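Local coordinates for penaeus monodon metallodensovirus major capsid protein (Penaeus monodon metallodensovirus, PDB 6WH7) that forms the icosahedral capsid shell of a shrimp densovirus from sixty copies, probably enclosing and protecting its single-stranded DNA genome, at residues 226-231 against 361-366. Residues are numbered along the deposited sequence; the frame is centred on the assembly and turned at random.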
ATOM      1  N   LEU A 226      32.664 -27.350 -76.427  1.00 14.76           N
ATOM      2  CA  LEU A 226      33.937 -27.666 -77.046  1.00 14.76           C
ATOM      3  C   LEU A 226      35.023 -26.929 -76.284  1.00 14.76           C
ATOM      4  O   LEU A 226      34.863 -25.753 -75.947  1.00 14.76           O
ATOM      5  CB  LEU A 226      33.942 -27.244 -78.517  1.00 13.41           C
ATOM      6  CG  LEU A 226      33.007 -27.944 -79.500  1.00 13.41           C
ATOM      7  CD1 LEU A 226      32.907 -27.167 -80.772  1.00 13.41           C
ATOM      8  CD2 LEU A 226      33.542 -29.302 -79.822  1.00 13.41           C
ATOM      9  N   GLY A 227      36.108 -27.612 -75.986  1.00 14.35           N
ATOM     10  CA  GLY A 227      37.187 -26.849 -75.413  1.00 14.35           C
ATOM     11  C   GLY A 227      38.011 -26.103 -76.422  1.00 14.35           C
ATOM     12  O   GLY A 227      39.020 -25.489 -76.071  1.00 14.35           O
ATOM     13  N   PHE A 228      37.604 -26.139 -77.683  1.00 12.59           N
ATOM     14  CA  PHE A 228      38.397 -25.621 -78.778  1.00 12.59           C
ATOM     15  C   PHE A 228      37.472 -24.914 -79.751  1.00 12.59           C
ATOM     16  O   PHE A 228      36.250 -24.965 -79.627  1.00 12.59           O
ATOM     17  CB  PHE A 228      39.172 -26.734 -79.477  1.00 12.62           C
ATOM     18  CG  PHE A 228      38.300 -27.758 -80.115  1.00 12.62           C
ATOM     19  CD1 PHE A 228      37.971 -27.669 -81.444  1.00 12.62           C
ATOM     20  CD2 PHE A 228      37.781 -28.788 -79.377  1.00 12.62           C
ATOM     21  CE1 PHE A 228      37.180 -28.602 -82.021  1.00 12.62           C
ATOM     22  CE2 PHE A 228      36.978 -29.718 -79.955  1.00 12.62           C
ATOM     23  CZ  PHE A 228      36.677 -29.623 -81.280  1.00 12.62           C
ATOM     24  N   TRP A 229      38.073 -24.245 -80.717  1.00 12.31           N
ATOM     25  CA  TRP A 229      37.376 -23.462 -81.717  1.00 12.31           C
ATOM     26  C   TRP A 229      37.674 -24.037 -83.092  1.00 12.31           C
ATOM     27  O   TRP A 229      38.430 -24.993 -83.235  1.00 12.31           O
ATOM     28  CB  TRP A 229      37.819 -22.008 -81.618  1.00 11.49           C
ATOM     29  CG  TRP A 229      37.428 -21.382 -80.343  1.00 11.49           C
ATOM     30  CD1 TRP A 229      38.028 -21.556 -79.143  1.00 11.49           C
ATOM     31  CD2 TRP A 229      36.421 -20.397 -80.146  1.00 11.49           C
ATOM     32  NE1 TRP A 229      37.418 -20.793 -78.192  1.00 11.49           N
ATOM     33  CE2 TRP A 229      36.432 -20.060 -78.787  1.00 11.49           C
ATOM     34  CE3 TRP A 229      35.495 -19.781 -80.982  1.00 11.49           C
ATOM     35  CZ2 TRP A 229      35.558 -19.137 -78.248  1.00 11.49           C
ATOM     36  CZ3 TRP A 229      34.634 -18.871 -80.446  1.00 11.49           C
ATOM     37  CH2 TRP A 229      34.667 -18.554 -79.094  1.00 11.49           C
ATOM     38  N   PHE A 230      37.076 -23.444 -84.114  1.00 13.19           N
ATOM     39  CA  PHE A 230      37.323 -23.830 -85.492  1.00 13.19           C
ATOM     40  C   PHE A 230      37.753 -22.611 -86.286  1.00 13.19           C
ATOM     41  O   PHE A 230      37.243 -21.512 -86.073  1.00 13.19           O
ATOM     42  CB  PHE A 230      36.090 -24.453 -86.131  1.00 12.60           C
ATOM     43  CG  PHE A 230      35.670 -25.733 -85.496  1.00 12.60           C
ATOM     44  CD1 PHE A 230      36.311 -26.908 -85.802  1.00 12.60           C
ATOM     45  CD2 PHE A 230      34.625 -25.765 -84.605  1.00 12.60           C
ATOM     46  CE1 PHE A 230      35.931 -28.078 -85.223  1.00 12.60           C
ATOM     47  CE2 PHE A 230      34.242 -26.939 -84.028  1.00 12.60           C
ATOM     48  CZ  PHE A 230      34.892 -28.096 -84.342  1.00 12.60           C
ATOM     49  N   GLY A 231      38.712 -22.805 -87.178  1.00 14.90           N
ATOM     50  CA  GLY A 231      39.197 -21.712 -87.987  1.00 14.90           C
ATOM     51  C   GLY A 231      38.808 -21.775 -89.446  1.00 14.90           C
ATOM     52  O   GLY A 231      39.133 -20.865 -90.209  1.00 14.90           O
ATOM     53  N   LYS A 361      32.988 -30.189 -71.844  1.00 15.43           N
ATOM     54  CA  LYS A 361      34.327 -30.073 -72.406  1.00 15.43           C
ATOM     55  C   LYS A 361      34.638 -31.260 -73.305  1.00 15.43           C
ATOM     56  O   LYS A 361      35.292 -32.217 -72.885  1.00 15.43           O
ATOM     57  CB  LYS A 361      35.382 -29.927 -71.315  1.00 15.26           C
ATOM     58  CG  LYS A 361      36.709 -29.467 -71.874  1.00 15.26           C
ATOM     59  CD  LYS A 361      37.814 -29.368 -70.842  1.00 15.26           C
ATOM     60  CE  LYS A 361      38.416 -30.727 -70.552  1.00 15.26           C
ATOM     61  NZ  LYS A 361      39.570 -30.630 -69.626  1.00 15.26           N
ATOM     62  N   MET A 362      34.113 -31.234 -74.526  1.00 14.27           N
ATOM     63  CA  MET A 362      34.326 -32.311 -75.479  1.00 14.27           C
ATOM     64  C   MET A 362      35.780 -32.534 -75.862  1.00 14.27           C
ATOM     65  O   MET A 362      36.055 -33.482 -76.598  1.00 14.27           O
ATOM     66  CB  MET A 362      33.522 -32.054 -76.743  1.00 15.24           C
ATOM     67  CG  MET A 362      32.073 -32.398 -76.617  1.00 15.24           C
ATOM     68  SD  MET A 362      31.247 -32.225 -78.190  1.00 15.24           S
ATOM     69  CE  MET A 362      30.865 -30.504 -78.111  1.00 15.24           C
ATOM     70  N   SER A 363      36.711 -31.696 -75.427  1.00 14.61           N
ATOM     71  CA  SER A 363      38.105 -31.908 -75.780  1.00 14.61           C
ATOM     72  C   SER A 363      38.996 -31.640 -74.583  1.00 14.61           C
ATOM     73  O   SER A 363      38.624 -30.933 -73.653  1.00 14.61           O
ATOM     74  CB  SER A 363      38.545 -31.009 -76.926  1.00 14.44           C
ATOM     75  OG  SER A 363      38.536 -29.660 -76.518  1.00 14.44           O
ATOM     76  N   MET A 364      40.196 -32.199 -74.631  1.00 14.70           N
ATOM     77  CA  MET A 364      41.239 -31.882 -73.673  1.00 14.70           C
ATOM     78  C   MET A 364      42.518 -31.606 -74.440  1.00 14.70           C
ATOM     79  O   MET A 364      42.599 -31.810 -75.650  1.00 14.70           O
ATOM     80  CB  MET A 364      41.462 -33.004 -72.655  1.00 17.02           C
ATOM     81  CG  MET A 364      42.179 -34.213 -73.189  1.00 17.02           C
ATOM     82  SD  MET A 364      42.470 -35.380 -71.863  1.00 17.02           S
ATOM     83  CE  MET A 364      43.751 -34.524 -70.966  1.00 17.02           C
ATOM     84  N   LEU A 365      43.515 -31.122 -73.730  1.00 14.47           N
ATOM     85  CA  LEU A 365      44.773 -30.718 -74.334  1.00 14.47           C
ATOM     86  C   LEU A 365      45.806 -31.742 -73.880  1.00 14.47           C
ATOM     87  O   LEU A 365      46.108 -31.837 -72.689  1.00 14.47           O
ATOM     88  CB  LEU A 365      45.113 -29.299 -73.899  1.00 13.45           C
ATOM     89  CG  LEU A 365      45.872 -28.406 -74.857  1.00 13.45           C
ATOM     90  CD1 LEU A 365      45.414 -28.687 -76.258  1.00 13.45           C
ATOM     91  CD2 LEU A 365      45.547 -26.988 -74.505  1.00 13.45           C
ATOM     92  N   PHE A 366      46.325 -32.523 -74.819  1.00 14.46           N
ATOM     93  CA  PHE A 366      46.979 -33.781 -74.498  1.00 14.46           C
ATOM     94  C   PHE A 366      48.221 -33.931 -75.363  1.00 14.46           C
ATOM     95  O   PHE A 366      48.177 -33.647 -76.558  1.00 14.46           O
ATOM     96  CB  PHE A 366      45.991 -34.930 -74.735  1.00 14.61           C
ATOM     97  CG  PHE A 366      46.478 -36.270 -74.308  1.00 14.61           C
ATOM     98  CD1 PHE A 366      46.338 -36.681 -73.001  1.00 14.61           C
ATOM     99  CD2 PHE A 366      47.048 -37.133 -75.214  1.00 14.61           C
ATOM    100  CE1 PHE A 366      46.768 -37.915 -72.605  1.00 14.61           C
ATOM    101  CE2 PHE A 366      47.484 -38.367 -74.818  1.00 14.61           C
ATOM    102  CZ  PHE A 366      47.342 -38.757 -73.512  1.00 14.61           C
TER
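M362 lays its terminal methyl over CD2 and CG of L226, with CE of M362 3.4 Å from CD2 of L226. The two side chains cross at a slant, and the methionine chain bends about its last torsion (chi3 -86°), which turns CE onto the leucine branch. A flexible thioether suits this place because it can follow a branched neighbour. Beside this apolar pair, S363 meets the rim of the F228 ring: OG of S363 lies near the ring plane, 3.1 Å from CD2 of F228, and CB of S363 also touches that rim. With chi1 at 67°, OG of S363 sits between its own backbone N and carbonyl carbon, and it is also 3.2 Å from the backbone N of G227. Glycine suits this spot because, having no side chain, it lets its backbone lie close to S363 and K361, with CA of G227 4.4 Å from CG of K361. CB of L226 lies over one face of the F228 ring, offset toward its rim, while S363 meets its edge. V260 of strand 257-262 touches both F228 and S363, and M362 pairs through its backbone with D225 and V263. The buried contact thus joins the loop leading into strand 229-230 to the start of strand 363-368, which pairs antiparallel with strand 257-262 in a small sheet outside the jelly roll expected of a parvoviral capsid protein, where F366 meets F366 of two neighbouring subunits edge-to-face.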